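Local coordinates for mevalonate 3-kinase (Thermoplasma acidophilum, PDB 4RKS), which catalyses the ATP-dependent phosphorylation of (R)-mevalonate to mevalonate 3-phosphate in the alternative mevalonate pathway of extreme acidophiles, at residues D208-N213 and V264-I269; G34-G39 and Q251-E256. One frame throughout, in Å; residues are numbered along the deposited sequence.

Contact 1: D208-N213 and V264-I269; sequences DVIHQN and VGVNVI. With MEV ((R)-mevalonate), chain C.
One side of helix 207-214 meets the loop that follows helix 243-262, with the CA atoms of Asn213 and Val264 6.3 Å apart and those of Ile210 and Val266 7.1 Å apart. The contact is apolar and small. Where Asn213 meets Val264, CG1 of Val264 does the touching. This methyl reaches the carbonyl of Asn213, with CG1 3.2 Å from Asn213 O, and also packs on CB of Asn213. The two side chains run at a slant to each other. The amide of Asn213 turns back on its own helix. There ND2 gives a hydrogen bond of 2.8 Å to Val209 O, which lies close to the amide plane. That oxygen also accepts from Asn213 N, so two donors of one residue grip it, and the side-chain bond fixes the turn of the amide.

The two methyls of Val266 meet different neighbours. CG2 packs near CG1 of Val209 and CB of Asn213. CG1, anti to the backbone N (chi1 178°), faces CG1 of Ile210 at 4.3 Å. Leu261 and Asn205 also touch Val266. Just before it, Gly265 has positive phi and is the C' residue of a Schellman motif, which ends helix 243-262.

Two side chains of the same helix 207-214 reach the substrate. Ile210 CD1 lies 3.9 Å from C6 of mevalonate. The ring of His211 presents its edge to the substrate hydroxyl O8, while its ND1 and NE2 bond to Gly40 N and Glu159. This is one wall of the mevalonate pocket of a GHMP-family kinase.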
loop_
_atom_site.group_PDB
_atom_site.type_symbol
_atom_site.label_atom_id
_atom_site.label_comp_id
_atom_site.label_asym_id
_atom_site.label_seq_id
_atom_site.Cartn_x
_atom_site.Cartn_y
_atom_site.Cartn_z
ATOM N N ASP A 208 -7.335 -8.272 8.176
ATOM C CA ASP A 208 -8.750 -8.360 8.517
ATOM C C ASP A 208 -8.997 -8.344 10.028
ATOM O O ASP A 208 -10.001 -7.796 10.491
ATOM C CB ASP A 208 -9.359 -9.607 7.888
ATOM C CG ASP A 208 -9.738 -9.385 6.435
ATOM O OD1 ASP A 208 -9.950 -8.206 6.051
ATOM O OD2 ASP A 208 -9.825 -10.382 5.687
ATOM N N VAL A 209 -8.079 -8.936 10.784
ATOM C CA VAL A 209 -8.114 -8.891 12.241
ATOM C C VAL A 209 -7.875 -7.473 12.744
ATOM O O VAL A 209 -8.507 -7.029 13.704
ATOM C CB VAL A 209 -7.064 -9.830 12.858
ATOM C CG1 VAL A 209 -7.116 -9.770 14.375
ATOM C CG2 VAL A 209 -7.278 -11.253 12.363
ATOM N N ILE A 210 -6.960 -6.763 12.084
ATOM C CA ILE A 210 -6.674 -5.374 12.430
ATOM C C ILE A 210 -7.936 -4.523 12.244
ATOM O O ILE A 210 -8.403 -3.876 13.181
ATOM C CB ILE A 210 -5.505 -4.806 11.587
ATOM C CG1 ILE A 210 -4.191 -5.517 11.952
ATOM C CG2 ILE A 210 -5.384 -3.299 11.798
ATOM C CD1 ILE A 210 -2.989 -5.187 11.041
ATOM N N HIS A 211 -8.491 -4.538 11.036
ATOM C CA HIS A 211 -9.737 -3.833 10.749
ATOM C C HIS A 211 -10.879 -4.243 11.688
ATOM O O HIS A 211 -11.593 -3.397 12.231
ATOM C CB HIS A 211 -10.149 -4.071 9.288
ATOM C CG HIS A 211 -9.229 -3.436 8.294
ATOM N ND1 HIS A 211 -8.682 -2.185 8.482
ATOM C CD2 HIS A 211 -8.749 -3.883 7.109
ATOM C CE1 HIS A 211 -7.909 -1.886 7.452
ATOM N NE2 HIS A 211 -7.933 -2.900 6.605
ATOM N N GLN A 212 -11.051 -5.542 11.884
ATOM C CA GLN A 212 -12.148 -6.031 12.722
ATOM C C GLN A 212 -12.008 -5.577 14.184
ATOM O O GLN A 212 -12.984 -5.183 14.815
ATOM C CB GLN A 212 -12.229 -7.563 12.646
ATOM C CG GLN A 212 -13.426 -8.168 13.377
ATOM C CD GLN A 212 -13.549 -9.677 13.185
ATOM O OE1 GLN A 212 -12.611 -10.343 12.732
ATOM N NE2 GLN A 212 -14.713 -10.223 13.529
ATOM N N ASN A 213 -10.801 -5.597 14.729
ATOM C CA ASN A 213 -10.668 -5.285 16.160
ATOM C C ASN A 213 -10.506 -3.799 16.491
ATOM O O ASN A 213 -11.003 -3.343 17.519
ATOM C CB ASN A 213 -9.505 -6.067 16.755
ATOM C CG ASN A 213 -9.839 -7.525 16.945
ATOM O OD1 ASN A 213 -10.154 -7.967 18.050
ATOM N ND2 ASN A 213 -9.799 -8.277 15.864
ATOM N N VAL A 264 -6.759 -3.517 22.155
ATOM C CA VAL A 264 -7.793 -4.436 21.671
ATOM C C VAL A 264 -7.170 -5.820 21.385
ATOM O O VAL A 264 -7.760 -6.673 20.720
ATOM C CB VAL A 264 -8.509 -3.868 20.419
ATOM C CG1 VAL A 264 -9.757 -4.660 20.103
ATOM C CG2 VAL A 264 -8.924 -2.443 20.671
ATOM N N GLY A 265 -5.968 -6.036 21.908
ATOM C CA GLY A 265 -5.340 -7.345 21.872
ATOM C C GLY A 265 -4.648 -7.692 20.572
ATOM O O GLY A 265 -4.432 -8.863 20.274
ATOM N N VAL A 266 -4.300 -6.670 19.794
ATOM C CA VAL A 266 -3.530 -6.862 18.568
ATOM C C VAL A 266 -2.124 -6.275 18.723
ATOM O O VAL A 266 -1.951 -5.056 18.688
ATOM C CB VAL A 266 -4.238 -6.214 17.362
ATOM C CG1 VAL A 266 -3.404 -6.377 16.095
ATOM C CG2 VAL A 266 -5.615 -6.822 17.184
ATOM N N ASN A 267 -1.126 -7.136 18.902
ATOM C CA ASN A 267 0.231 -6.668 19.173
ATOM C C ASN A 267 1.170 -6.892 18.005
ATOM O O ASN A 267 1.739 -7.978 17.848
ATOM C CB ASN A 267 0.805 -7.351 20.416
ATOM C CG ASN A 267 2.114 -6.727 20.861
ATOM O OD1 ASN A 267 2.304 -5.514 20.751
ATOM N ND2 ASN A 267 3.028 -7.554 21.353
ATOM N N VAL A 268 1.341 -5.853 17.191
ATOM C CA VAL A 268 2.160 -5.938 16.000
ATOM C C VAL A 268 3.649 -5.762 16.314
ATOM O O VAL A 268 4.490 -6.412 15.700
ATOM C CB VAL A 268 1.742 -4.879 14.963
ATOM C CG1 VAL A 268 2.638 -4.949 13.738
ATOM C CG2 VAL A 268 0.287 -5.063 14.574
ATOM N N ILE A 269 3.973 -4.876 17.257
ATOM C CA ILE A 269 5.375 -4.615 17.565
ATOM C C ILE A 269 5.849 -5.591 18.637
ATOM O O ILE A 269 5.575 -5.422 19.829
ATOM C CB ILE A 269 5.609 -3.161 18.017
ATOM C CG1 ILE A 269 5.115 -2.195 16.941
ATOM C CG2 ILE A 269 7.088 -2.914 18.258
ATOM C CD1 ILE A 269 5.200 -0.732 17.334
HETATM C C8 MEV C . -4.055 -0.953 5.275
HETATM O O8 MEV C . -5.230 -1.530 4.739
HETATM C C2 MEV C . -3.834 -1.538 6.652
HETATM C C3 MEV C . -2.469 -1.331 7.287
HETATM O O7 MEV C . -1.412 -1.660 6.422
HETATM C C4 MEV C . -2.290 0.108 7.741
HETATM C C5 MEV C . -1.827 1.040 6.636
HETATM O O3 MEV C . -0.867 0.731 5.867
HETATM O O4 MEV C . -2.425 2.129 6.468
HETATM C C6 MEV C . -2.407 -2.250 8.487
#

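Contact 2: G34-G39 and Q251-E256; sequences GVVLLG and QEDTEE. With MEV ((R)-mevalonate), chain C.
Leu37 and Asp253 join a loop of the N-terminal domain to helix 243-262 of the C-terminal domain, at the mevalonate pocket of this GHMP-family fold. The loop leaves strand 24-34 through a classic beta bulge, where both Val35 and Val36 pair through backbone hydrogen bonds with Ala54. The closest CA atoms, those of Val36 and Asp253, are 6.1 Å apart.

Leu37 can be followed outward. Its CB lies 3.7 Å from Asp253 OD2 and a little farther from mevalonate O4. CG is next to the same carboxylate oxygen. From there the branches part. CD1 goes to the helix and packs on CA and OG1 of Thr254, each at 3.7 Å. CD2 goes to the substrate carboxylate and lies 3.8 Å from its carbon C5. CG anti to the carbonyl carbon (chi1 -62°) sets the two methyls between helix and ligand.

The carboxylate of Asp253 is buried. OD2 takes the backbone N-H of Leu37 in a nearly straight bond of 2.9 Å, on its syn side and 32° out of the carboxylate plane. OD1 lies beside CG1 of Val36, is hydrogen-bonded to His230 ND1 and makes a salt bridge with Arg223. Such partners would favour the charged form of the acid. The hydroxyl of Thr254 is turned to Ala250 O in its own helix.

CA of Gly34 comes within 3.4 Å of mevalonate O3, so the glycine backbone lies directly against this oxygen. The other carboxylate oxygen, O4, receives the N-H of Leu38 at 2.8 Å with an angle of 175°.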
loop_
_atom_site.group_PDB
_atom_site.type_symbol
_atom_site.label_atom_id
_atom_site.label_comp_id
_atom_site.label_asym_id
_atom_site.label_seq_id
_atom_site.Cartn_x
_atom_site.Cartn_y
_atom_site.Cartn_z
ATOM N N GLY A 34 1.814 2.539 4.644
ATOM C CA GLY A 34 0.989 3.568 5.259
ATOM C C GLY A 34 1.798 4.659 5.961
ATOM O O GLY A 34 2.814 4.384 6.589
ATOM N N VAL A 35 1.342 5.903 5.851
ATOM C CA VAL A 35 1.962 7.047 6.532
ATOM C C VAL A 35 1.015 7.630 7.595
ATOM O O VAL A 35 1.434 7.986 8.706
ATOM C CB VAL A 35 2.384 8.138 5.504
ATOM C CG1 VAL A 35 2.638 9.476 6.184
ATOM C CG2 VAL A 35 3.622 7.681 4.726
ATOM N N VAL A 36 -0.259 7.741 7.244
ATOM C CA VAL A 36 -1.330 7.865 8.243
ATOM C C VAL A 36 -2.099 6.565 8.116
ATOM O O VAL A 36 -2.645 6.256 7.048
ATOM C CB VAL A 36 -2.239 9.100 8.017
ATOM C CG1 VAL A 36 -3.428 9.113 9.014
ATOM C CG2 VAL A 36 -1.421 10.388 8.162
ATOM N N LEU A 37 -2.095 5.788 9.192
ATOM C CA LEU A 37 -2.375 4.367 9.111
ATOM C C LEU A 37 -3.858 4.070 9.153
ATOM O O LEU A 37 -4.563 4.574 10.024
ATOM C CB LEU A 37 -1.652 3.634 10.249
ATOM C CG LEU A 37 -0.130 3.772 10.188
ATOM C CD1 LEU A 37 0.536 3.166 11.427
ATOM C CD2 LEU A 37 0.373 3.121 8.917
ATOM N N LEU A 38 -4.320 3.225 8.230
ATOM C CA LEU A 38 -5.739 2.890 8.166
ATOM C C LEU A 38 -6.149 1.753 9.105
ATOM O O LEU A 38 -5.523 0.697 9.138
ATOM C CB LEU A 38 -6.131 2.515 6.737
ATOM C CG LEU A 38 -7.598 2.111 6.595
ATOM C CD1 LEU A 38 -8.484 3.327 6.824
ATOM C CD2 LEU A 38 -7.832 1.511 5.215
ATOM N N GLY A 39 -7.218 1.982 9.859
ATOM C CA GLY A 39 -7.852 0.928 10.613
ATOM C C GLY A 39 -9.349 1.090 10.532
ATOM O O GLY A 39 -9.898 2.092 11.011
ATOM N N GLN A 251 5.787 8.585 12.269
ATOM C CA GLN A 251 6.220 7.842 13.453
ATOM C C GLN A 251 5.279 8.094 14.635
ATOM O O GLN A 251 4.956 7.170 15.375
ATOM C CB GLN A 251 7.664 8.201 13.845
ATOM C CG GLN A 251 8.098 7.551 15.162
ATOM C CD GLN A 251 9.584 7.709 15.458
ATOM O OE1 GLN A 251 10.432 7.530 14.582
ATOM N NE2 GLN A 251 9.900 8.026 16.704
ATOM N N GLU A 252 4.834 9.334 14.808
ATOM C CA GLU A 252 3.874 9.645 15.873
ATOM C C GLU A 252 2.531 8.967 15.614
ATOM O O GLU A 252 1.910 8.446 16.535
ATOM C CB GLU A 252 3.676 11.152 16.014
ATOM C CG GLU A 252 4.938 11.885 16.424
ATOM C CD GLU A 252 4.691 13.348 16.739
ATOM O OE1 GLU A 252 3.804 13.635 17.571
ATOM O OE2 GLU A 252 5.387 14.209 16.153
ATOM N N ASP A 253 2.097 8.973 14.356
ATOM C CA ASP A 253 0.886 8.257 13.962
ATOM C C ASP A 253 1.020 6.763 14.232
ATOM O O ASP A 253 0.099 6.136 14.745
ATOM C CB ASP A 253 0.568 8.484 12.484
ATOM C CG ASP A 253 -0.874 8.124 12.137
ATOM O OD1 ASP A 253 -1.764 8.953 12.425
ATOM O OD2 ASP A 253 -1.115 7.020 11.589
ATOM N N THR A 254 2.177 6.205 13.882
ATOM C CA THR A 254 2.479 4.792 14.111
ATOM C C THR A 254 2.329 4.438 15.595
ATOM O O THR A 254 1.742 3.414 15.943
ATOM C CB THR A 254 3.915 4.433 13.633
ATOM O OG1 THR A 254 3.955 4.398 12.202
ATOM C CG2 THR A 254 4.354 3.084 14.161
ATOM N N GLU A 255 2.848 5.289 16.467
ATOM C CA GLU A 255 2.811 5.010 17.902
ATOM C C GLU A 255 1.384 5.082 18.482
ATOM O O GLU A 255 0.992 4.240 19.291
ATOM C CB GLU A 255 3.773 5.964 18.631
ATOM C CG GLU A 255 5.239 5.704 18.208
ATOM C CD GLU A 255 6.258 6.723 18.726
ATOM O OE1 GLU A 255 5.894 7.891 18.982
ATOM O OE2 GLU A 255 7.444 6.348 18.856
ATOM N N GLU A 256 0.612 6.078 18.071
ATOM C CA GLU A 256 -0.804 6.168 18.452
ATOM C C GLU A 256 -1.612 4.955 17.969
ATOM O O GLU A 256 -2.385 4.357 18.717
ATOM C CB GLU A 256 -1.414 7.446 17.886
ATOM C CG GLU A 256 -2.927 7.536 18.027
ATOM C CD GLU A 256 -3.490 8.795 17.397
ATOM O OE1 GLU A 256 -2.716 9.750 17.172
ATOM O OE2 GLU A 256 -4.704 8.832 17.124
HETATM C C8 MEV C . -4.055 -0.953 5.275
HETATM O O8 MEV C . -5.230 -1.530 4.739
HETATM C C2 MEV C . -3.834 -1.538 6.652
HETATM C C3 MEV C . -2.469 -1.331 7.287
HETATM O O7 MEV C . -1.412 -1.660 6.422
HETATM C C4 MEV C . -2.290 0.108 7.741
HETATM C C5 MEV C . -1.827 1.040 6.636
HETATM O O3 MEV C . -0.867 0.731 5.867
HETATM O O4 MEV C . -2.425 2.129 6.468
HETATM C C6 MEV C . -2.407 -2.250 8.487
#

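Overall arrangement
Both contacts touch the same mevalonate, and their centres are 14 Å apart. Contact 1 brings the C-terminal-domain helix 207-214 to the C6 methyl and O8 hydroxyl. Contact 2 brings the loop 34-39 to the carboxylate. They touch where CE1 of His211 lies 3.9 Å from Leu38 O and ND1 of His211 lies 3.9 Å from Gly39 CA. Helix 243-262 ties them together: 251-256 is part of it, and 264-269 follows its end. Tyr257 of this helix touches both Ile210 and Leu37. Arg163 adds a hydrogen bond to the substrate. The ATP-binding residues Arg204 and Ser207 approach Ile210, their side chains about 4 and 5 Å away.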